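Local coordinates for SIR4-interacting protein SIF2 (Saccharomyces cerevisiae, PDB 1R5M), which acts in yeast as a WD40-repeat subunit of the Set3 transcriptional corepressor complex and antagonizes telomeric silencing, at residues Glu131-Asn136 / Leu142-Phe147; Arg313-Ser316 / Thr321-Ala324; Phe220-Pro225 / Phe230-Thr235; Asp399-Cys404 / Lys408-Tyr413; Leu262-Asp267 / Arg272-Gly277. One frame throughout, in Å; residues are numbered along the deposited sequence.

Contact 1 of 5, residues Glu131-Asn136 / Leu142-Phe147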
# COMPACT_ATOMS: atom_id res chain seq x y z
N GLU A 131 13.35 -0.98 -13.63
CA GLU A 131 12.47 -1.37 -14.72
C GLU A 131 11.06 -1.71 -14.29
O GLU A 131 10.83 -2.30 -13.24
CB GLU A 131 13.05 -2.57 -15.47
CG GLU A 131 12.24 -2.99 -16.69
CD GLU A 131 12.74 -4.28 -17.30
OE1 GLU A 131 12.66 -5.32 -16.62
OE2 GLU A 131 13.20 -4.25 -18.47
N LEU A 132 10.10 -1.33 -15.13
CA LEU A 132 8.70 -1.63 -14.90
C LEU A 132 8.22 -2.46 -16.09
O LEU A 132 8.64 -2.22 -17.23
CB LEU A 132 7.86 -0.34 -14.85
CG LEU A 132 8.11 0.67 -13.74
CD1 LEU A 132 7.42 1.98 -14.10
CD2 LEU A 132 7.59 0.14 -12.41
N ARG A 133 7.38 -3.45 -15.83
CA ARG A 133 6.80 -4.27 -16.89
C ARG A 133 5.30 -4.32 -16.65
O ARG A 133 4.84 -4.35 -15.50
CB ARG A 133 7.41 -5.67 -16.92
CG ARG A 133 8.80 -5.66 -17.53
CD ARG A 133 9.48 -7.02 -17.63
NE ARG A 133 10.79 -6.78 -18.24
CZ ARG A 133 11.13 -7.16 -19.46
NH1 ARG A 133 10.29 -7.84 -20.23
NH2 ARG A 133 12.30 -6.78 -19.95
N LEU A 134 4.55 -4.29 -17.75
CA LEU A 134 3.09 -4.31 -17.72
C LEU A 134 2.61 -5.65 -18.25
O LEU A 134 3.05 -6.09 -19.31
CB LEU A 134 2.55 -3.19 -18.60
CG LEU A 134 1.03 -3.11 -18.77
CD1 LEU A 134 0.38 -2.73 -17.44
CD2 LEU A 134 0.70 -2.08 -19.84
N TRP A 135 1.71 -6.29 -17.51
CA TRP A 135 1.20 -7.61 -17.88
C TRP A 135 -0.31 -7.71 -17.82
O TRP A 135 -0.97 -6.95 -17.10
CB TRP A 135 1.77 -8.68 -16.94
CG TRP A 135 3.20 -8.50 -16.53
CD1 TRP A 135 3.69 -7.62 -15.59
CD2 TRP A 135 4.33 -9.23 -17.01
NE1 TRP A 135 5.05 -7.77 -15.46
CE2 TRP A 135 5.47 -8.75 -16.33
CE3 TRP A 135 4.49 -10.24 -17.97
CZ2 TRP A 135 6.75 -9.25 -16.56
CZ3 TRP A 135 5.77 -10.74 -18.20
CH2 TRP A 135 6.88 -10.24 -17.50
N ASN A 136 -0.87 -8.66 -18.56
CA ASN A 136 -2.31 -8.90 -18.51
C ASN A 136 -2.51 -9.88 -17.35
O ASN A 136 -1.57 -10.57 -16.95
CB ASN A 136 -2.80 -9.51 -19.82
CG ASN A 136 -4.26 -9.94 -19.75
OD1 ASN A 136 -4.57 -11.13 -19.59
ND2 ASN A 136 -5.16 -8.98 -19.85
N LEU A 142 2.64 -7.03 -21.83
CA LEU A 142 2.01 -6.00 -22.64
C LEU A 142 2.94 -4.87 -23.05
O LEU A 142 2.86 -4.35 -24.16
CB LEU A 142 0.83 -5.39 -21.88
CG LEU A 142 -0.27 -6.36 -21.46
CD1 LEU A 142 -1.27 -5.65 -20.57
CD2 LEU A 142 -0.96 -6.91 -22.71
N ASN A 143 3.85 -4.49 -22.15
CA ASN A 143 4.73 -3.37 -22.46
C ASN A 143 5.88 -3.35 -21.45
O ASN A 143 5.75 -3.86 -20.34
CB ASN A 143 3.93 -2.07 -22.33
CG ASN A 143 4.39 -1.00 -23.30
OD1 ASN A 143 5.49 -1.05 -23.84
ND2 ASN A 143 3.52 -0.01 -23.53
N VAL A 144 7.00 -2.77 -21.85
CA VAL A 144 8.15 -2.64 -20.96
C VAL A 144 8.38 -1.14 -20.81
O VAL A 144 8.58 -0.44 -21.81
CB VAL A 144 9.41 -3.31 -21.53
CG1 VAL A 144 10.58 -3.12 -20.58
CG2 VAL A 144 9.15 -4.79 -21.76
N LEU A 145 8.31 -0.66 -19.57
CA LEU A 145 8.49 0.76 -19.26
C LEU A 145 9.76 0.96 -18.46
O LEU A 145 9.76 0.87 -17.23
CB LEU A 145 7.28 1.26 -18.46
CG LEU A 145 5.96 1.50 -19.22
CD1 LEU A 145 5.54 0.27 -20.00
CD2 LEU A 145 4.88 1.90 -18.23
N ASN A 146 10.85 1.26 -19.15
CA ASN A 146 12.14 1.43 -18.49
C ASN A 146 12.71 2.84 -18.54
O ASN A 146 13.07 3.34 -19.61
CB ASN A 146 13.13 0.43 -19.09
CG ASN A 146 14.37 0.26 -18.24
OD1 ASN A 146 14.28 0.12 -17.03
ND2 ASN A 146 15.53 0.26 -18.88
N PHE A 147 12.78 3.48 -17.38
CA PHE A 147 13.33 4.82 -17.27
C PHE A 147 13.98 5.02 -15.90
O PHE A 147 15.04 5.63 -15.79
CB PHE A 147 12.24 5.87 -17.49
CG PHE A 147 12.77 7.25 -17.76
CD1 PHE A 147 13.43 7.53 -18.96
CD2 PHE A 147 12.65 8.26 -16.82
CE1 PHE A 147 13.95 8.80 -19.21
CE2 PHE A 147 13.17 9.53 -17.06
CZ PHE A 147 13.82 9.80 -18.25

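Contact 2 of 5, residues Arg313-Ser316 / Thr321-Ala324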
# COMPACT_ATOMS: atom_id res chain seq x y z
N ARG A 313 -4.48 3.82 15.46
CA ARG A 313 -5.39 4.88 15.87
C ARG A 313 -6.45 5.18 14.83
O ARG A 313 -6.16 5.33 13.65
CB ARG A 313 -4.58 6.15 16.18
CG ARG A 313 -3.59 5.94 17.32
CD ARG A 313 -2.69 7.14 17.55
NE ARG A 313 -1.62 6.82 18.50
CZ ARG A 313 -1.54 7.31 19.73
NH1 ARG A 313 -2.46 8.16 20.17
NH2 ARG A 313 -0.54 6.94 20.52
N LEU A 314 -7.70 5.26 15.30
CA LEU A 314 -8.85 5.56 14.45
C LEU A 314 -9.25 7.00 14.77
O LEU A 314 -9.50 7.34 15.94
CB LEU A 314 -10.00 4.60 14.76
CG LEU A 314 -11.29 4.80 13.96
CD1 LEU A 314 -11.05 4.48 12.49
CD2 LEU A 314 -12.38 3.90 14.52
N TRP A 315 -9.32 7.83 13.74
CA TRP A 315 -9.63 9.24 13.90
C TRP A 315 -10.96 9.64 13.28
O TRP A 315 -11.35 9.12 12.23
CB TRP A 315 -8.52 10.09 13.27
CG TRP A 315 -7.11 9.62 13.57
CD1 TRP A 315 -6.41 8.64 12.91
CD2 TRP A 315 -6.24 10.13 14.58
NE1 TRP A 315 -5.14 8.53 13.45
CE2 TRP A 315 -5.01 9.43 14.47
CE3 TRP A 315 -6.37 11.12 15.56
CZ2 TRP A 315 -3.93 9.70 15.31
CZ3 TRP A 315 -5.29 11.38 16.40
CH2 TRP A 315 -4.08 10.67 16.26
N SER A 316 -11.65 10.58 13.92
CA SER A 316 -12.94 11.08 13.44
C SER A 316 -12.80 12.47 12.82
O SER A 316 -12.32 13.40 13.47
CB SER A 316 -13.94 11.15 14.59
OG SER A 316 -15.10 11.90 14.23
N THR A 321 -11.15 14.33 16.40
CA THR A 321 -10.56 13.73 17.58
C THR A 321 -10.26 12.26 17.40
O THR A 321 -10.75 11.61 16.47
CB THR A 321 -11.52 13.90 18.78
OG1 THR A 321 -10.84 13.59 20.00
CG2 THR A 321 -12.73 12.98 18.63
N LEU A 322 -9.43 11.73 18.29
CA LEU A 322 -9.08 10.32 18.28
C LEU A 322 -10.32 9.58 18.77
O LEU A 322 -10.83 9.86 19.86
CB LEU A 322 -7.91 10.07 19.24
CG LEU A 322 -7.53 8.60 19.45
CD1 LEU A 322 -6.83 8.07 18.21
CD2 LEU A 322 -6.63 8.49 20.67
N LEU A 323 -10.82 8.66 17.96
CA LEU A 323 -12.01 7.90 18.32
C LEU A 323 -11.69 6.64 19.11
O LEU A 323 -12.41 6.28 20.05
CB LEU A 323 -12.79 7.54 17.05
CG LEU A 323 -14.06 6.71 17.20
CD1 LEU A 323 -15.07 7.45 18.07
CD2 LEU A 323 -14.64 6.46 15.81
N ALA A 324 -10.61 5.96 18.73
CA ALA A 324 -10.22 4.73 19.41
C ALA A 324 -8.77 4.39 19.11
O ALA A 324 -8.20 4.86 18.13
CB ALA A 324 -11.13 3.58 18.96

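Contact 3 of 5, residues Phe220-Pro225 / Phe230-Thr235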
# COMPACT_ATOMS: atom_id res chain seq x y z
N PHE A 220 -2.70 14.62 -9.97
CA PHE A 220 -2.03 13.76 -9.00
C PHE A 220 -1.14 14.54 -8.05
O PHE A 220 -0.85 15.71 -8.27
CB PHE A 220 -1.22 12.69 -9.75
CG PHE A 220 -0.21 13.26 -10.72
CD1 PHE A 220 1.09 13.51 -10.32
CD2 PHE A 220 -0.57 13.52 -12.04
CE1 PHE A 220 2.03 14.03 -11.22
CE2 PHE A 220 0.36 14.04 -12.94
CZ PHE A 220 1.66 14.29 -12.53
N VAL A 221 -0.72 13.87 -6.97
CA VAL A 221 0.14 14.50 -5.98
C VAL A 221 1.38 13.66 -5.70
O VAL A 221 1.32 12.42 -5.72
CB VAL A 221 -0.61 14.73 -4.64
CG1 VAL A 221 -1.74 15.75 -4.84
CG2 VAL A 221 -1.17 13.42 -4.12
N ILE A 222 2.50 14.33 -5.45
CA ILE A 222 3.75 13.65 -5.16
C ILE A 222 4.51 14.44 -4.09
O ILE A 222 4.36 15.65 -3.97
CB ILE A 222 4.64 13.50 -6.42
CG1 ILE A 222 5.17 14.86 -6.86
CG2 ILE A 222 3.84 12.86 -7.55
CD1 ILE A 222 6.13 14.78 -8.04
N PRO A 223 5.34 13.75 -3.30
CA PRO A 223 6.12 14.41 -2.25
C PRO A 223 7.09 15.45 -2.81
O PRO A 223 7.75 15.20 -3.82
CB PRO A 223 6.86 13.25 -1.58
CG PRO A 223 5.95 12.09 -1.80
CD PRO A 223 5.53 12.29 -3.24
N GLY A 224 7.15 16.60 -2.15
CA GLY A 224 8.05 17.66 -2.56
C GLY A 224 9.04 17.92 -1.44
O GLY A 224 9.03 17.22 -0.43
N PRO A 225 9.91 18.92 -1.58
CA PRO A 225 10.89 19.22 -0.54
C PRO A 225 10.27 19.66 0.80
O PRO A 225 9.17 20.20 0.84
CB PRO A 225 11.73 20.33 -1.16
CG PRO A 225 11.65 20.04 -2.62
CD PRO A 225 10.18 19.71 -2.79
N PHE A 230 3.25 18.30 -3.63
CA PHE A 230 3.00 19.05 -4.87
C PHE A 230 1.83 18.47 -5.65
O PHE A 230 1.69 17.25 -5.76
CB PHE A 230 4.25 19.04 -5.75
CG PHE A 230 5.34 19.99 -5.30
CD1 PHE A 230 5.41 20.43 -3.98
CD2 PHE A 230 6.30 20.43 -6.20
CE1 PHE A 230 6.43 21.29 -3.56
CE2 PHE A 230 7.32 21.29 -5.80
CZ PHE A 230 7.39 21.72 -4.48
N VAL A 231 0.98 19.35 -6.18
CA VAL A 231 -0.18 18.92 -6.95
C VAL A 231 0.08 19.22 -8.43
O VAL A 231 0.58 20.30 -8.76
CB VAL A 231 -1.47 19.67 -6.52
CG1 VAL A 231 -2.68 19.05 -7.19
CG2 VAL A 231 -1.61 19.62 -5.00
N TYR A 232 -0.24 18.27 -9.29
CA TYR A 232 -0.03 18.43 -10.73
C TYR A 232 -1.22 18.03 -11.58
O TYR A 232 -2.10 17.29 -11.15
CB TYR A 232 1.15 17.59 -11.21
CG TYR A 232 2.50 17.95 -10.65
CD1 TYR A 232 2.95 17.41 -9.45
CD2 TYR A 232 3.34 18.82 -11.35
CE1 TYR A 232 4.21 17.72 -8.96
CE2 TYR A 232 4.60 19.14 -10.86
CZ TYR A 232 5.03 18.58 -9.67
OH TYR A 232 6.29 18.89 -9.19
N GLN A 233 -1.21 18.52 -12.82
CA GLN A 233 -2.22 18.19 -13.80
C GLN A 233 -1.39 17.54 -14.91
O GLN A 233 -0.26 17.96 -15.17
CB GLN A 233 -2.90 19.45 -14.32
CG GLN A 233 -4.12 19.18 -15.19
CD GLN A 233 -4.81 20.46 -15.63
OE1 GLN A 233 -4.21 21.31 -16.28
NE2 GLN A 233 -6.08 20.60 -15.26
N ILE A 234 -1.92 16.50 -15.53
CA ILE A 234 -1.20 15.77 -16.57
C ILE A 234 -0.53 16.59 -17.67
O ILE A 234 0.59 16.29 -18.07
CB ILE A 234 -2.12 14.73 -17.25
CG1 ILE A 234 -2.44 13.60 -16.27
CG2 ILE A 234 -1.44 14.16 -18.50
CD1 ILE A 234 -3.36 12.54 -16.84
N THR A 235 -1.21 17.63 -18.16
CA THR A 235 -0.67 18.44 -19.25
C THR A 235 0.28 19.57 -18.85
O THR A 235 0.80 20.27 -19.72
CB THR A 235 -1.80 19.07 -20.09
OG1 THR A 235 -2.50 20.03 -19.30
CG2 THR A 235 -2.77 18.00 -20.55

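Contact 4 of 5, residues Asp399-Cys404 / Lys408-Tyr413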
# COMPACT_ATOMS: atom_id res chain seq x y z
N ASP A 399 5.26 -7.25 4.70
CA ASP A 399 4.08 -6.84 3.96
C ASP A 399 2.92 -7.81 4.16
O ASP A 399 3.12 -8.97 4.52
CB ASP A 399 4.43 -6.77 2.47
CG ASP A 399 3.25 -6.41 1.59
OD1 ASP A 399 2.77 -7.28 0.82
OD2 ASP A 399 2.79 -5.26 1.68
N LEU A 400 1.71 -7.31 3.96
CA LEU A 400 0.52 -8.13 4.05
C LEU A 400 -0.49 -7.56 3.08
O LEU A 400 -0.44 -6.37 2.74
CB LEU A 400 -0.02 -8.18 5.49
CG LEU A 400 -0.61 -6.96 6.19
CD1 LEU A 400 -0.98 -7.35 7.62
CD2 LEU A 400 0.41 -5.82 6.22
N SER A 401 -1.40 -8.40 2.60
CA SER A 401 -2.41 -7.94 1.66
C SER A 401 -3.70 -8.74 1.79
O SER A 401 -3.67 -9.95 2.03
CB SER A 401 -1.88 -8.06 0.23
OG SER A 401 -1.60 -9.41 -0.09
N TRP A 402 -4.82 -8.05 1.64
CA TRP A 402 -6.15 -8.65 1.71
C TRP A 402 -6.69 -9.04 0.34
O TRP A 402 -6.49 -8.29 -0.63
CB TRP A 402 -7.19 -7.66 2.25
CG TRP A 402 -7.12 -7.26 3.67
CD1 TRP A 402 -6.47 -6.17 4.19
CD2 TRP A 402 -7.84 -7.86 4.75
NE1 TRP A 402 -6.76 -6.05 5.53
CE2 TRP A 402 -7.60 -7.07 5.90
CE3 TRP A 402 -8.67 -8.98 4.86
CZ2 TRP A 402 -8.16 -7.37 7.14
CZ3 TRP A 402 -9.23 -9.28 6.09
CH2 TRP A 402 -8.98 -8.48 7.22
N ASN A 403 -7.39 -10.16 0.25
CA ASN A 403 -8.00 -10.50 -1.03
C ASN A 403 -9.27 -9.64 -1.05
O ASN A 403 -9.67 -9.10 -0.01
CB ASN A 403 -8.26 -12.01 -1.17
CG ASN A 403 -9.47 -12.50 -0.40
OD1 ASN A 403 -9.82 -11.99 0.66
ND2 ASN A 403 -10.10 -13.55 -0.93
N CYS A 404 -9.88 -9.47 -2.21
CA CYS A 404 -11.04 -8.58 -2.29
C CYS A 404 -12.27 -8.98 -1.48
O CYS A 404 -13.08 -8.12 -1.12
CB CYS A 404 -11.43 -8.34 -3.76
SG CYS A 404 -11.97 -9.79 -4.70
N LYS A 408 -9.10 -13.79 3.08
CA LYS A 408 -7.73 -14.26 2.99
C LYS A 408 -6.74 -13.11 3.06
O LYS A 408 -7.01 -12.02 2.56
CB LYS A 408 -7.49 -15.01 1.68
CG LYS A 408 -8.31 -16.28 1.51
CD LYS A 408 -8.01 -16.94 0.17
CE LYS A 408 -8.86 -18.19 -0.02
NZ LYS A 408 -10.31 -17.88 0.07
N ILE A 409 -5.61 -13.36 3.71
CA ILE A 409 -4.54 -12.37 3.81
C ILE A 409 -3.24 -13.07 3.45
O ILE A 409 -2.99 -14.20 3.89
CB ILE A 409 -4.41 -11.77 5.24
CG1 ILE A 409 -5.59 -10.84 5.52
CG2 ILE A 409 -3.09 -11.00 5.38
CD1 ILE A 409 -5.57 -10.20 6.90
N SER A 410 -2.44 -12.42 2.62
CA SER A 410 -1.15 -12.96 2.21
C SER A 410 -0.10 -12.26 3.06
O SER A 410 -0.04 -11.03 3.09
CB SER A 410 -0.89 -12.68 0.73
OG SER A 410 0.38 -13.15 0.34
N VAL A 411 0.70 -13.05 3.76
CA VAL A 411 1.74 -12.55 4.65
C VAL A 411 3.12 -12.77 4.05
O VAL A 411 3.49 -13.90 3.71
CB VAL A 411 1.66 -13.27 6.02
CG1 VAL A 411 2.68 -12.69 6.98
CG2 VAL A 411 0.25 -13.14 6.60
N ALA A 412 3.88 -11.69 3.92
CA ALA A 412 5.22 -11.77 3.36
C ALA A 412 6.27 -11.64 4.46
O ALA A 412 6.40 -10.58 5.08
CB ALA A 412 5.42 -10.67 2.31
N TYR A 413 7.00 -12.72 4.72
CA TYR A 413 8.06 -12.69 5.72
C TYR A 413 9.35 -12.27 5.03
O TYR A 413 9.51 -12.47 3.82
CB TYR A 413 8.25 -14.07 6.36
CG TYR A 413 7.12 -14.49 7.28
CD1 TYR A 413 6.04 -15.22 6.79
CD2 TYR A 413 7.14 -14.16 8.63
CE1 TYR A 413 5.00 -15.62 7.63
CE2 TYR A 413 6.10 -14.55 9.48
CZ TYR A 413 5.04 -15.27 8.97
OH TYR A 413 4.01 -15.66 9.81
O HOH W 1 2.16 -9.87 1.27

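Contact 5 of 5, residues Leu262-Asp267 / Arg272-Gly277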
# COMPACT_ATOMS: atom_id res chain seq x y z
N LEU A 262 -7.94 14.30 0.44
CA LEU A 262 -6.67 13.60 0.39
C LEU A 262 -6.17 13.37 1.81
O LEU A 262 -6.14 14.30 2.62
CB LEU A 262 -5.63 14.42 -0.37
CG LEU A 262 -4.20 13.85 -0.35
CD1 LEU A 262 -4.15 12.57 -1.18
CD2 LEU A 262 -3.23 14.89 -0.89
N LEU A 263 -5.79 12.13 2.10
CA LEU A 263 -5.24 11.78 3.40
C LEU A 263 -3.73 11.63 3.21
O LEU A 263 -3.29 10.97 2.27
CB LEU A 263 -5.81 10.44 3.89
CG LEU A 263 -5.00 9.71 4.96
CD1 LEU A 263 -5.05 10.47 6.28
CD2 LEU A 263 -5.56 8.31 5.15
N SER A 264 -2.95 12.28 4.06
CA SER A 264 -1.50 12.15 3.98
C SER A 264 -0.95 11.77 5.35
O SER A 264 -1.55 12.11 6.38
CB SER A 264 -0.85 13.46 3.50
OG SER A 264 -1.08 14.52 4.41
N ALA A 265 0.15 11.03 5.37
CA ALA A 265 0.80 10.64 6.62
C ALA A 265 2.26 10.99 6.43
O ALA A 265 2.77 10.99 5.31
CB ALA A 265 0.64 9.15 6.88
N SER A 266 2.94 11.29 7.53
CA SER A 266 4.34 11.69 7.45
C SER A 266 5.21 11.12 8.55
O SER A 266 4.71 10.64 9.57
CB SER A 266 4.42 13.22 7.48
OG SER A 266 5.75 13.68 7.65
N ASP A 267 6.52 11.17 8.33
CA ASP A 267 7.48 10.71 9.33
C ASP A 267 7.35 11.63 10.53
O ASP A 267 7.81 11.29 11.63
CB ASP A 267 8.91 10.79 8.79
CG ASP A 267 9.24 9.69 7.81
OD1 ASP A 267 8.36 8.85 7.51
OD2 ASP A 267 10.39 9.66 7.32
N ARG A 272 -2.67 14.35 7.91
CA ARG A 272 -3.32 15.58 7.51
C ARG A 272 -4.39 15.22 6.48
O ARG A 272 -4.25 14.23 5.75
CB ARG A 272 -2.31 16.59 6.94
CG ARG A 272 -1.57 17.37 8.03
CD ARG A 272 -0.56 18.35 7.45
NE ARG A 272 0.23 19.03 8.49
CZ ARG A 272 -0.12 20.16 9.10
NH1 ARG A 272 -1.26 20.76 8.78
NH2 ARG A 272 0.67 20.68 10.02
N ILE A 273 -5.46 16.00 6.47
CA ILE A 273 -6.57 15.80 5.53
C ILE A 273 -6.61 17.07 4.70
O ILE A 273 -6.65 18.17 5.26
CB ILE A 273 -7.92 15.63 6.28
CG1 ILE A 273 -7.85 14.46 7.26
CG2 ILE A 273 -9.04 15.42 5.27
CD1 ILE A 273 -7.61 13.10 6.62
N TRP A 274 -6.60 16.94 3.38
CA TRP A 274 -6.60 18.11 2.51
C TRP A 274 -7.82 18.22 1.61
O TRP A 274 -8.24 17.24 0.98
CB TRP A 274 -5.35 18.12 1.62
CG TRP A 274 -4.08 17.82 2.33
CD1 TRP A 274 -3.61 16.59 2.69
CD2 TRP A 274 -3.10 18.77 2.78
NE1 TRP A 274 -2.40 16.71 3.32
CE2 TRP A 274 -2.06 18.03 3.39
CE3 TRP A 274 -3.00 20.16 2.72
CZ2 TRP A 274 -0.93 18.65 3.93
CZ3 TRP A 274 -1.87 20.78 3.26
CH2 TRP A 274 -0.85 20.02 3.87
N HIS A 275 -8.37 19.43 1.55
CA HIS A 275 -9.53 19.72 0.71
C HIS A 275 -9.13 20.67 -0.41
O HIS A 275 -9.50 20.45 -1.57
CB HIS A 275 -10.63 20.38 1.54
CG HIS A 275 -11.61 21.16 0.72
ND1 HIS A 275 -12.53 20.56 -0.12
CD2 HIS A 275 -11.80 22.49 0.58
CE1 HIS A 275 -13.24 21.49 -0.73
NE2 HIS A 275 -12.82 22.67 -0.32
N GLY A 276 -8.39 21.71 -0.07
CA GLY A 276 -7.96 22.69 -1.05
C GLY A 276 -6.87 22.18 -1.98
O GLY A 276 -6.08 21.31 -1.60
N GLY A 277 -6.82 22.72 -3.19
CA GLY A 277 -5.82 22.30 -4.15
C GLY A 277 -4.52 23.05 -3.93
O GLY A 277 -3.55 22.88 -4.67

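Contact 1 of 5, residues Glu131-Asn136 / Leu142-Phe147
Glu131 crosses Asn146 at about a right angle and ends beside Val144, at one end of the paired strands. Its CB lies 3.3 Å from Asn146 OD1, and CG keeps close to the same oxygen. With CG anti to the backbone N (chi1 -176°) and the chain extended beyond it, the carboxylate is carried on to Val144, where OE2 rests 3.5 Å from CG1. Here it meets Arg133, which grips it side-on with two nitrogens: NE reaches OE1 at 2.9 Å and NH2 reaches OE2 at 3.1 Å. OE1 lies in the guanidinium plane, yet both oxygens are approached from above the carboxylate plane. His96 ND1 is a further hydrogen-bond partner of OE1. Val144 CG2 covers one face of the guanidinium, 3.6 Å from NH1, so the isopropyl group touches both members of the ion pair. On the other face of the sheet Leu132 packs CB to CB on Leu145, and Leu134 CG meets Leu142 CB at 3.9 Å. Leu142 and Asn143 both face Leu134 in a classic beta bulge; Leu134 O takes a 2.7 Å bond from Leu142 N and a weak one from Asn143 N. The hairpin forms the two outer strands of a propeller blade. An alanine in place of Glu131 would probably leave the Arg133 guanidinium without its mate and free to turn over Val144. The two-nitrogen grip, the His96 bond and the Val144 cover together fix how the buried Glu131 carboxylate is turned and probably favour its charged form.

Contact 2 of 5, residues Arg313-Ser316 / Thr321-Ala324
Leu322 lays its CD1 methyl over the six-membered ring of Trp315, 4.0 Å from the centroid and only 8° off the normal, a CH-pi contact over the face of that ring. Its CG stands anti to the backbone N (chi1 174°), which swings the branch back across the strand pair; the same methyl also comes within 3.6 Å of Arg313 CB, touching both the indole and the foot of the arginine. Farther out, Arg313 NE is bound by Ser311 OG. The Trp315 ring also meets the ring of Phe285, and its NE1 is hydrogen-bonded to Ser305 OG, the Trp-Ser pairing familiar from WD40 repeats. The hairpin of strands 311-316 and 321-327 makes the two outer strands of a beta-propeller blade, and a classic beta bulge interrupts its register: Leu323 and Ala324 both face Leu314. Leu314 O accepts a bond from Leu323 N at 2.8 Å and a weak one from Ala324 N, while Leu314 N gives an almost straight bond to Ala324 O (2.9 Å, 178°). On the face away from the indole, Leu314 and Leu323 run side by side in the same direction, their CD2 methyls 3.7 Å apart; Leu362 of the helix 360-363 packs on Leu314 and Ala324. At the turn end Ser316 N donates to Thr321 O at 2.9 Å, nearly along the C=O axis.

Contact 3 of 5, residues Phe220-Pro225 / Phe230-Thr235
Phe220 and Tyr232 pair across the second and third strands of a WD40 propeller blade, within the fourth repeat. Their rings are close to parallel (planes at 18°) but slid apart, with centroids 5.6 Å apart and little overlap. What lies over the Phe220 face is instead the CB of Tyr232, 3.9 Å from the centroid. Phe220 reaches it because CG occupies the crowded position between backbone N and carbonyl carbon (chi1 56°), folding the ring back across the partner strand; Trp214 meets this ring edge-to-face. Ile222 stands at about a right angle to Tyr232 and touches the ring with its tip, CD1 to CE1 3.6 Å. On the reverse face Val221 and Val231 lie alongside one another, pointing the same way, with CG1 and CG2 respectively 3.9 Å apart. Four backbone hydrogen bonds, two each at Phe220-Tyr232 and Ile222-Phe230, hold this regular antiparallel register. Beyond the strand, the Phe230 ring spreads under the chain as it leaves the sheet: Gly224 CA lies over one face, and a side chain on that glycine would run into CE1. The Pro225 and Phe230 side chains cross at about a right angle, with Pro225 CD 3.8 Å from Phe230 CZ.

Contact 4 of 5, residues Asp399-Cys404 / Lys408-Tyr413
Trp402 and Ile409 both set CG or CG1 beside the backbone N (chi1 -70° and -72°), so the two side chains run in the same direction. The extended end of the isoleucine lies flat over the indole: CD1 is 3.6 Å from the centroid of the Trp402 six-membered ring, almost exactly on its normal, and CG1 is 3.7 Å from CE3. Trp402 NE1 is hydrogen-bonded to Arg337 O. At the turn, Asn403 folds its amide back over Lys408: OD1 accepts a hydrogen bond from Lys408 N at 3.1 Å, the donor well above the amide plane, while Asn403 N donates to Lys408 O. The opposite face is largely polar. Ser401 OG lies 3.4 Å from Ser410 CB, both serine hydroxyls are hydrogen-bonded to Ser51 OG, and a sulfate sits about 3 Å from the Ser401 side chain. A water donates to Asp399 OD1 at 2.7 Å and to Ser410 O at 3.1 Å, tying the carboxylate to the partner strand; OD2 forms a salt bridge with Arg337. These are the two innermost strands of a blade whose outermost strand, 37-44, comes from the N-terminal end of the modelled domain, the Velcro closure typical of WD40 propellers.

Contact 5 of 5, residues Leu262-Asp267 / Arg272-Gly277
Ser264 OG is gripped by two ring nitrogens: Trp274 NE1 across the strand pair and His246 NE2 from outside it. The bond from Trp274 NE1 to Ser264 OG is short and straight, 2.8 Å with 172° at the hydrogen, and OG lies in the plane of the indole at its edge. Trp274 CG stands anti to the carbonyl carbon (chi1 -46°), which turns the ring back along the partner strand until its N-H points at the serine. The ring edge also passes Leu262 O, 3.4 Å from CD1, while Leu262 CD2 packs on the same CD1 at 4.0 Å. The linked Trp, Ser and His match three members of the Trp-Ser/Thr-His-Asp structural tetrad of WD40 repeats. A phenylalanine in place of Trp274 would probably leave the buried Ser264 OG without its indole donor and the ring free of the bond that fixes its tilt. Paired backbone bonds join Leu262 to Trp274 and Ser264 to Arg272, among them Trp274 N to Leu262 O at 2.8 Å. Arg272 CB rests 3.5 Å from Ser264 OG before the chain leads away to Ser281. On the other face Leu263 CD1 meets Ile273 CD1 at 3.7 Å. That apolar face is turned to the next blade, where Ala295 and Trp297 of strand 292-298 cover it, while strands 250-256 and 283-285 flank the hairpin within its own sheet.

All five contacts are hairpins of one WD40 propeller, sampled at different depths: contact 4 joins the two inner strands of its blade, contacts 3 and 5 the second and third, contacts 1 and 2 the third and outermost. Contacts 3 and 5 belong to successive repeats and touch, with centres 13 Å apart: Val221 CG2 packs on Leu262 CD2 at 4.1 Å. Contact 2 follows with its centre 16 Å from that of contact 5, without touching it. Contacts 1 and 2 lie on opposite sides of the ring, centres 40 Å apart. Among the five, contact 4 has the sulfate at its side; its centre is 24 to 30 Å from the other four.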